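Local structure of insecticidal protein (Brevibacillus laterosporus, 7ML9) at residues T26-L32 and D256-F260; N241-T247 and Q261-V267. The protein is a putative beta-pore-forming toxin of the epsilon-toxin/MTX2 family, active against the western corn rootworm and probably acting by perforating membranes. All blocks are in the same frame, centred on the assembly; numbering follows the deposited sequence. Where two conformers were deposited one is given.

Contact 1. Residues T26-L32 and D256-F260; sequences TDVQERL and DFRNF. With NA (sodium ion), chain F.
R31, on the first turn of helix 28-48, reaches the 256-260 loop with its guanidinium and supplies most of the polar grip. Its NH2 gives a hydrogen bond to the carbonyl oxygen D256 O at 2.9 Å, arriving above the carbonyl plane rather than on a lone pair. Two waters reinforce this: one accepts from R31 NE and donates to D256 O, the other accepts from both R31 NH2 and D256 N. Bends at chi2 and chi3 (-54° and -64°) curl the long chain toward the loop, and arginine suits the place because one flat group can serve a carbonyl and both waters. T26 and N259 approach from opposite directions, and N259 ND2 donates to T26 OG1 in a long, bent bond of 3.3 Å, tilted from the amide plane; the same ND2 also serves K270 O.

The two phenylalanines carry the packing. R31 NH2 lies over one face of the F257 ring, 3.6 Å from F257 CE1, with the guanidinium and ring planes 22° apart. The F260 ring meets the apolar parts of the helix start: F260 CZ is 3.7 Å from R31 CB and 4.2 Å from T26 CG2, while F260 CE2 meets L32 CD2 at 4.2 Å and, more loosely, V28 CG1.

Each segment also braces itself. D27 is the N-cap, its OD1 accepting from E30 N at 3.1 Å, and E30 OE1 binds the sodium ion. Within the loop, D256 OD1 accepts from R258 N, an Asx turn, and R258 NE and NH2 hold the carboxylate side-on in a salt bridge; a type I turn runs from F257 to F260.

T26 pairs through its backbone with strand 130-147, Y86 of strand 86-115 packs against V28 and L32, V269 of strand 266-289 touches V28, N259 and F260, and helix 242-252 sets L246 against both phenylalanines.

Contact 2. Residues N241-T247 and Q261-V267; sequences NIGAVLT and QPSGRDV
With chi1 at 66°, N241 holds its CG between the backbone N and the carbonyl carbon, which places the amide so that OD1 caps A244 N at 2.8 Å, at the start of helix 242-252, and ND2 comes near R265 NH1. N241 CB sits over the centre of one face of the R265 guanidinium, 3.7 Å above its plane, and R265 gets there through a bend at chi3 (54°). Amide and guanidinium planes stand 50° apart, in a van der Waals contact of CB and the amide on the guanidinium face.

Beside the cap, G243 N donates to R265 O at 3.0 Å. With no side chain, G243 brings its CA to 3.3 Å from G264 O, a CH...O contact, and the two backbones close together. The opposing element is a beta hairpin: strands 260-263 and 266-289 are joined by a type II' turn from S263 to D266, with G264 adopting the positive phi that glycine accepts readily. The helix runs roughly antiparallel to strand 261-263, at 140°, the axes 7.4 Å apart.

Apolar contacts fall on both sides of G243 in sequence: I242 CD1 touches V267 CG2, and L246 CD2 packs on P262 CD and on V267 CG1, each at 3.7 Å. T247 OG1, hydrogen-bonded to G243 O in its own helix, rests 3.3 Å from P262 CB. L35 of helix 28-48 also touches L246, and V223 of strand 201-229 touches V267.

In the fold
Both contacts are partly buried and meet through a shared apolar centre: L246 of contact 2 packs on F257 and F260 of contact 1, L32 meets I242, and F260 reaches V267. Because 256-260 runs straight into 261-267, the loop that holds helix 28-48 continues as the hairpin that holds helix 242-252, and both reach the same sheet. Their polar chemistry differs. In contact 1, arginine and asparagine side chains bond across the contact, with two waters bridging the arginine to the loop backbone and a sodium ion nearby. In contact 2, the bond across is backbone to backbone, at a turn whose residues G264 and R265 are exposed.

Contact 1. Residues T26-L32 and D256-F260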
ATOM      1  N   THR A  26     -10.735   2.122 -11.862  1.00 23.01           N
ATOM      2  CA  THR A  26     -10.657   3.056 -12.974  1.00 23.16           C
ATOM      3  C   THR A  26     -10.263   2.259 -14.207  1.00 21.21           C
ATOM      4  O   THR A  26      -9.204   1.620 -14.225  1.00 19.58           O
ATOM      5  CB  THR A  26      -9.646   4.164 -12.704  1.00 22.82           C
ATOM      6  OG1 THR A  26     -10.079   4.935 -11.576  1.00 22.81           O
ATOM      7  CG2 THR A  26      -9.503   5.070 -13.936  1.00 22.39           C
ATOM      8  N   ASP A  27     -11.129   2.267 -15.219  1.00 18.47           N
ATOM      9  CA  ASP A  27     -10.812   1.650 -16.510  1.00 17.13           C
ATOM     10  C   ASP A  27      -9.992   2.672 -17.276  1.00 20.24           C
ATOM     11  O   ASP A  27     -10.541   3.581 -17.903  1.00 18.88           O
ATOM     12  CB  ASP A  27     -12.097   1.260 -17.241  1.00 19.89           C
ATOM     13  CG  ASP A  27     -11.840   0.571 -18.586  1.00 19.74           C
ATOM     14  OD1 ASP A  27     -10.775   0.761 -19.207  1.00 24.27           O
ATOM     15  OD2 ASP A  27     -12.738  -0.159 -19.034  1.00 28.97           O
ATOM     16  N   VAL A  28      -8.668   2.533 -17.208  1.00 15.04           N
ATOM     17  CA  VAL A  28      -7.782   3.590 -17.672  1.00 16.54           C
ATOM     18  C   VAL A  28      -7.938   3.820 -19.177  1.00 20.56           C
ATOM     19  O   VAL A  28      -8.016   4.965 -19.639  1.00 14.75           O
ATOM     20  CB  VAL A  28      -6.331   3.263 -17.285  1.00 19.69           C
ATOM     21  CG1 VAL A  28      -5.372   4.271 -17.921  1.00 19.98           C
ATOM     22  CG2 VAL A  28      -6.184   3.261 -15.728  1.00 19.91           C
ATOM     23  N   GLN A  29      -7.989   2.742 -19.965  1.00 17.80           N
ATOM     24  CA  GLN A  29      -8.123   2.924 -21.412  1.00 21.83           C
ATOM     25  C   GLN A  29      -9.433   3.620 -21.775  1.00 18.80           C
ATOM     26  O   GLN A  29      -9.448   4.517 -22.632  1.00 16.49           O
ATOM     27  CB  GLN A  29      -8.021   1.578 -22.118  1.00 21.65           C
ATOM     28  CG  GLN A  29      -6.612   1.043 -22.161  1.00 20.48           C
ATOM     29  CD  GLN A  29      -6.576  -0.357 -22.713  1.00 28.87           C
ATOM     30  OE1 GLN A  29      -6.689  -1.338 -21.976  1.00 32.67           O
ATOM     31  NE2 GLN A  29      -6.443  -0.458 -24.025  1.00 29.73           N
ATOM     32  N   GLU A  30     -10.541   3.224 -21.141  1.00 16.92           N
ATOM     33  CA  GLU A  30     -11.816   3.864 -21.441  1.00 21.22           C
ATOM     34  C   GLU A  30     -11.822   5.324 -21.006  1.00 20.75           C
ATOM     35  O   GLU A  30     -12.385   6.179 -21.705  1.00 18.33           O
ATOM     36  CB  GLU A  30     -12.972   3.102 -20.797  1.00 23.08           C
ATOM     37  CG  GLU A  30     -14.336   3.749 -21.062  1.00 25.22           C
ATOM     38  CD  GLU A  30     -14.684   3.855 -22.564  1.00 32.74           C
ATOM     39  OE1 GLU A  30     -15.483   4.751 -22.930  1.00 29.58           O
ATOM     40  OE2 GLU A  30     -14.173   3.047 -23.381  1.00 24.29           O
ATOM     41  N   ARG A  31     -11.170   5.648 -19.882  1.00 16.48           N
ATOM     42  CA  ARG A  31     -11.100   7.053 -19.480  1.00 15.93           C
ATOM     43  C   ARG A  31     -10.241   7.876 -20.436  1.00 16.62           C
ATOM     44  O   ARG A  31     -10.541   9.058 -20.667  1.00 15.17           O
ATOM     45  CB  ARG A  31     -10.584   7.183 -18.039  1.00 17.58           C
ATOM     46  CG  ARG A  31     -11.546   6.655 -16.978  1.00 14.64           C
ATOM     47  CD  ARG A  31     -12.963   7.249 -17.055  1.00 21.91           C
ATOM     48  NE  ARG A  31     -12.979   8.692 -16.790  1.00 24.63           N
ATOM     49  CZ  ARG A  31     -13.933   9.520 -17.220  1.00 28.77           C
ATOM     50  NH1 ARG A  31     -14.957   9.051 -17.933  1.00 29.07           N
ATOM     51  NH2 ARG A  31     -13.872  10.817 -16.933  1.00 26.58           N
ATOM     52  N   LEU A  32      -9.179   7.288 -21.000  1.00 13.97           N
ATOM     53  CA  LEU A  32      -8.403   8.001 -22.017  1.00 14.81           C
ATOM     54  C   LEU A  32      -9.217   8.202 -23.289  1.00 17.32           C
ATOM     55  O   LEU A  32      -9.059   9.219 -23.977  1.00 13.59           O
ATOM     56  CB  LEU A  32      -7.102   7.260 -22.335  1.00 11.59           C
ATOM     57  CG  LEU A  32      -6.088   7.243 -21.170  1.00 15.08           C
ATOM     58  CD1 LEU A  32      -4.869   6.430 -21.524  1.00 15.92           C
ATOM     59  CD2 LEU A  32      -5.669   8.669 -20.801  1.00 18.52           C
ATOM     60  N   ASP A 256     -14.151  14.696 -15.720  1.00 20.73           N
ATOM     61  CA  ASP A 256     -13.620  14.421 -14.383  1.00 23.67           C
ATOM     62  C   ASP A 256     -12.403  13.512 -14.528  1.00 18.03           C
ATOM     63  O   ASP A 256     -12.540  12.314 -14.785  1.00 23.06           O
ATOM     64  CB  ASP A 256     -14.690  13.769 -13.512  1.00 28.85           C
ATOM     65  CG  ASP A 256     -14.219  13.515 -12.076  1.00 36.77           C
ATOM     66  OD1 ASP A 256     -13.096  13.923 -11.717  1.00 34.13           O
ATOM     67  OD2 ASP A 256     -14.977  12.889 -11.307  1.00 41.58           O
ATOM     68  N   PHE A 257     -11.212  14.083 -14.375  1.00 17.81           N
ATOM     69  CA  PHE A 257      -9.993  13.285 -14.416  1.00 20.00           C
ATOM     70  C   PHE A 257      -9.181  13.511 -13.150  1.00 14.57           C
ATOM     71  O   PHE A 257      -7.967  13.731 -13.215  1.00 15.25           O
ATOM     72  CB  PHE A 257      -9.189  13.612 -15.680  1.00 17.54           C
ATOM     73  CG  PHE A 257      -9.958  13.316 -16.935  1.00 20.08           C
ATOM     74  CD1 PHE A 257     -10.062  12.014 -17.387  1.00 18.39           C
ATOM     75  CD2 PHE A 257     -10.648  14.324 -17.605  1.00 18.97           C
ATOM     76  CE1 PHE A 257     -10.809  11.708 -18.521  1.00 20.77           C
ATOM     77  CE2 PHE A 257     -11.403  14.029 -18.733  1.00 19.53           C
ATOM     78  CZ  PHE A 257     -11.483  12.716 -19.187  1.00 15.05           C
ATOM     79  N   ARG A 258      -9.856  13.457 -12.000  1.00 18.30           N
ATOM     80  CA  ARG A 258      -9.240  13.887 -10.745  1.00 22.55           C
ATOM     81  C   ARG A 258      -8.047  13.024 -10.350  1.00 19.77           C
ATOM     82  O   ARG A 258      -7.148  13.497  -9.652  1.00 23.51           O
ATOM     83  CB  ARG A 258     -10.281  13.881  -9.626  1.00 23.74           C
ATOM     84  CG  ARG A 258     -11.051  15.193  -9.528  1.00 40.74           C
ATOM     85  CD  ARG A 258     -12.068  15.164  -8.395  1.00 58.24           C
ATOM     86  NE  ARG A 258     -13.334  14.593  -8.839  1.00 50.80           N
ATOM     87  CZ  ARG A 258     -14.193  13.961  -8.046  1.00 54.55           C
ATOM     88  NH1 ARG A 258     -13.935  13.825  -6.751  1.00 54.53           N
ATOM     89  NH2 ARG A 258     -15.317  13.471  -8.552  1.00 49.13           N
ATOM     90  N   ASN A 259      -8.003  11.765 -10.774  1.00 22.55           N
ATOM     91  CA  ASN A 259      -6.892  10.894 -10.410  0.59 23.28           C
ATOM     92  C   ASN A 259      -5.888  10.727 -11.545  1.00 20.61           C
ATOM     93  O   ASN A 259      -5.130   9.751 -11.557  1.00 19.13           O
ATOM     94  CB  ASN A 259      -7.408   9.533  -9.916  0.59 25.20           C
ATOM     95  CG  ASN A 259      -8.155   8.749 -10.980  0.59 23.66           C
ATOM     96  OD1 ASN A 259      -8.862   9.314 -11.807  0.59 25.81           O
ATOM     97  ND2 ASN A 259      -8.010   7.422 -10.944  0.59 22.22           N
ATOM     98  N   PHE A 260      -5.850  11.677 -12.483  1.00 18.59           N
ATOM     99  CA  PHE A 260      -4.871  11.712 -13.556  1.00 15.21           C
ATOM    100  C   PHE A 260      -4.041  12.977 -13.419  1.00 16.72           C
ATOM    101  O   PHE A 260      -4.540  14.023 -12.992  1.00 19.08           O
ATOM    102  CB  PHE A 260      -5.524  11.717 -14.955  1.00 14.62           C
ATOM    103  CG  PHE A 260      -6.225  10.431 -15.326  1.00 15.62           C
ATOM    104  CD1 PHE A 260      -7.424  10.085 -14.730  1.00 22.53           C
ATOM    105  CD2 PHE A 260      -5.696   9.590 -16.299  1.00 18.39           C
ATOM    106  CE1 PHE A 260      -8.082   8.911 -15.083  1.00 20.94           C
ATOM    107  CE2 PHE A 260      -6.358   8.415 -16.666  1.00 18.52           C
ATOM    108  CZ  PHE A 260      -7.542   8.078 -16.047  1.00 16.59           C
TER
HETATM  109 NA    NA F 405     -16.918   6.411 -20.941  1.00 28.58          NA
HETATM  110  O   HOH W   1     -16.108  12.858 -16.920  1.00 30.11           O
HETATM  111  O   HOH W   2     -11.279   9.808 -14.794  1.00 32.27           O

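Contact 2. Residues N241-T247 and Q261-V267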
ATOM      1  N   ASN A 241      -0.697  13.741 -28.218  1.00 14.69           N
ATOM      2  CA  ASN A 241      -0.311  12.957 -27.038  1.00 18.09           C
ATOM      3  C   ASN A 241      -1.230  13.247 -25.852  1.00 18.30           C
ATOM      4  O   ASN A 241      -1.723  14.364 -25.670  1.00 14.98           O
ATOM      5  CB  ASN A 241       1.152  13.237 -26.653  1.00 19.93           C
ATOM      6  CG  ASN A 241       1.389  14.684 -26.162  1.00 25.00           C
ATOM      7  OD1 ASN A 241       1.149  15.009 -25.002  1.00 20.34           O
ATOM      8  ND2 ASN A 241       1.896  15.533 -27.043  1.00 19.89           N
ATOM      9  N   ILE A 242      -1.461  12.214 -25.036  1.00 15.70           N
ATOM     10  CA  ILE A 242      -2.481  12.327 -24.003  1.00 15.47           C
ATOM     11  C   ILE A 242      -2.063  13.326 -22.929  1.00 11.63           C
ATOM     12  O   ILE A 242      -2.923  13.923 -22.277  1.00 16.54           O
ATOM     13  CB  ILE A 242      -2.806  10.949 -23.378  1.00 15.69           C
ATOM     14  CG1 ILE A 242      -1.525  10.214 -22.985  1.00 14.60           C
ATOM     15  CG2 ILE A 242      -3.658  10.084 -24.323  1.00 14.62           C
ATOM     16  CD1 ILE A 242      -1.810   8.918 -22.148  1.00 15.62           C
ATOM     17  N   GLY A 243      -0.759  13.522 -22.715  1.00 15.33           N
ATOM     18  CA  GLY A 243      -0.341  14.473 -21.693  1.00 17.77           C
ATOM     19  C   GLY A 243      -0.812  15.885 -22.002  1.00 17.17           C
ATOM     20  O   GLY A 243      -1.295  16.606 -21.120  1.00 16.12           O
ATOM     21  N   ALA A 244      -0.693  16.293 -23.265  1.00 19.19           N
ATOM     22  CA  ALA A 244      -1.149  17.623 -23.653  1.00 21.38           C
ATOM     23  C   ALA A 244      -2.666  17.704 -23.646  1.00 16.02           C
ATOM     24  O   ALA A 244      -3.234  18.722 -23.230  1.00 16.76           O
ATOM     25  CB  ALA A 244      -0.603  17.990 -25.036  1.00 22.98           C
ATOM     26  N   VAL A 245      -3.343  16.647 -24.105  1.00 15.36           N
ATOM     27  CA  VAL A 245      -4.797  16.674 -24.103  1.00 14.16           C
ATOM     28  C   VAL A 245      -5.323  16.711 -22.674  1.00 17.80           C
ATOM     29  O   VAL A 245      -6.266  17.447 -22.369  1.00 13.31           O
ATOM     30  CB  VAL A 245      -5.365  15.486 -24.901  1.00 14.27           C
ATOM     31  CG1 VAL A 245      -6.902  15.439 -24.800  1.00 12.35           C
ATOM     32  CG2 VAL A 245      -4.898  15.565 -26.371  1.00 15.70           C
ATOM     33  N   LEU A 246      -4.708  15.944 -21.760  1.00 13.43           N
ATOM     34  CA  LEU A 246      -5.156  16.005 -20.369  1.00 13.92           C
ATOM     35  C   LEU A 246      -4.911  17.386 -19.771  1.00 11.45           C
ATOM     36  O   LEU A 246      -5.757  17.910 -19.049  1.00 14.23           O
ATOM     37  CB  LEU A 246      -4.451  14.934 -19.526  1.00 15.73           C
ATOM     38  CG  LEU A 246      -4.779  14.977 -18.025  1.00 16.21           C
ATOM     39  CD1 LEU A 246      -6.225  14.556 -17.757  1.00 15.11           C
ATOM     40  CD2 LEU A 246      -3.798  14.110 -17.216  1.00 13.96           C
ATOM     41  N   THR A 247      -3.755  17.982 -20.053  1.00 13.29           N
ATOM     42  CA  THR A 247      -3.467  19.303 -19.516  1.00 17.38           C
ATOM     43  C   THR A 247      -4.543  20.297 -19.927  1.00 17.86           C
ATOM     44  O   THR A 247      -5.035  21.073 -19.099  1.00 15.42           O
ATOM     45  CB  THR A 247      -2.086  19.762 -19.980  1.00 14.94           C
ATOM     46  OG1 THR A 247      -1.104  18.811 -19.555  1.00 20.93           O
ATOM     47  CG2 THR A 247      -1.727  21.152 -19.417  1.00 19.37           C
ATOM     48  N   GLN A 261      -2.778  12.881 -13.819  1.00 15.85           N
ATOM     49  CA  GLN A 261      -1.862  13.991 -13.763  1.00 17.90           C
ATOM     50  C   GLN A 261      -1.005  13.952 -15.021  1.00 18.53           C
ATOM     51  O   GLN A 261      -0.479  12.881 -15.367  1.00 18.01           O
ATOM     52  CB  GLN A 261      -0.990  13.852 -12.510  1.00 22.17           C
ATOM     53  CG  GLN A 261      -0.059  14.976 -12.200  1.00 33.61           C
ATOM     54  CD  GLN A 261       0.700  14.670 -10.908  1.00 40.27           C
ATOM     55  OE1 GLN A 261       0.114  14.646  -9.828  1.00 40.22           O
ATOM     56  NE2 GLN A 261       1.987  14.406 -11.025  1.00 33.80           N
ATOM     57  N   PRO A 262      -0.822  15.075 -15.718  1.00 17.54           N
ATOM     58  CA  PRO A 262       0.063  15.061 -16.887  1.00 18.78           C
ATOM     59  C   PRO A 262       1.519  14.897 -16.484  1.00 22.95           C
ATOM     60  O   PRO A 262       1.953  15.338 -15.417  1.00 23.05           O
ATOM     61  CB  PRO A 262      -0.179  16.425 -17.550  1.00 21.67           C
ATOM     62  CG  PRO A 262      -0.742  17.289 -16.482  1.00 24.74           C
ATOM     63  CD  PRO A 262      -1.477  16.380 -15.516  1.00 19.76           C
ATOM     64  N   SER A 263       2.280  14.263 -17.370  1.00 17.06           N
ATOM     65  CA  SER A 263       3.711  14.078 -17.139  1.00 23.24           C
ATOM     66  C   SER A 263       4.377  14.125 -18.514  1.00 21.85           C
ATOM     67  O   SER A 263       4.679  13.093 -19.121  1.00 20.71           O
ATOM     68  CB  SER A 263       4.005  12.770 -16.401  1.00 24.66           C
ATOM     69  OG  SER A 263       5.401  12.564 -16.262  1.00 26.33           O
ATOM     70  N   GLY A 264       4.589  15.347 -19.008  1.00 24.46           N
ATOM     71  CA  GLY A 264       5.084  15.507 -20.367  1.00 23.27           C
ATOM     72  C   GLY A 264       4.054  14.969 -21.352  1.00 19.62           C
ATOM     73  O   GLY A 264       2.868  15.307 -21.287  1.00 20.55           O
ATOM     74  N   ARG A 265       4.498  14.097 -22.261  1.00 18.98           N
ATOM     75  CA  ARG A 265       3.583  13.465 -23.215  1.00 17.28           C
ATOM     76  C   ARG A 265       2.729  12.360 -22.596  1.00 20.93           C
ATOM     77  O   ARG A 265       1.753  11.936 -23.225  1.00 19.06           O
ATOM     78  CB  ARG A 265       4.372  12.878 -24.395  1.00 21.37           C
ATOM     79  CG  ARG A 265       5.204  13.896 -25.179  1.00 25.49           C
ATOM     80  CD  ARG A 265       6.053  13.206 -26.260  1.00 28.86           C
ATOM     81  NE  ARG A 265       5.234  12.371 -27.144  1.00 29.19           N
ATOM     82  CZ  ARG A 265       4.603  12.823 -28.225  1.00 35.21           C
ATOM     83  NH1 ARG A 265       4.709  14.102 -28.563  1.00 36.12           N
ATOM     84  NH2 ARG A 265       3.871  11.998 -28.967  1.00 30.11           N
ATOM     85  N   ASP A 266       3.060  11.889 -21.393  1.00 19.45           N
ATOM     86  CA  ASP A 266       2.350  10.794 -20.750  1.00 18.89           C
ATOM     87  C   ASP A 266       1.397  11.344 -19.690  1.00 18.15           C
ATOM     88  O   ASP A 266       1.322  12.554 -19.441  1.00 17.89           O
ATOM     89  CB  ASP A 266       3.341   9.802 -20.113  1.00 19.55           C
ATOM     90  CG  ASP A 266       4.440   9.363 -21.076  1.00 28.44           C
ATOM     91  OD1 ASP A 266       4.117   8.758 -22.132  1.00 27.46           O
ATOM     92  OD2 ASP A 266       5.631   9.634 -20.782  1.00 30.51           O
ATOM     93  N   VAL A 267       0.657  10.438 -19.055  1.00 15.64           N
ATOM     94  CA  VAL A 267      -0.142  10.785 -17.890  1.00 13.20           C
ATOM     95  C   VAL A 267       0.168   9.773 -16.790  1.00 18.33           C
ATOM     96  O   VAL A 267       0.513   8.614 -17.052  1.00 18.22           O
ATOM     97  CB  VAL A 267      -1.668  10.824 -18.170  1.00 16.47           C
ATOM     98  CG1 VAL A 267      -2.019  11.699 -19.427  1.00 14.10           C
ATOM     99  CG2 VAL A 267      -2.187   9.453 -18.337  1.00 23.05           C
TER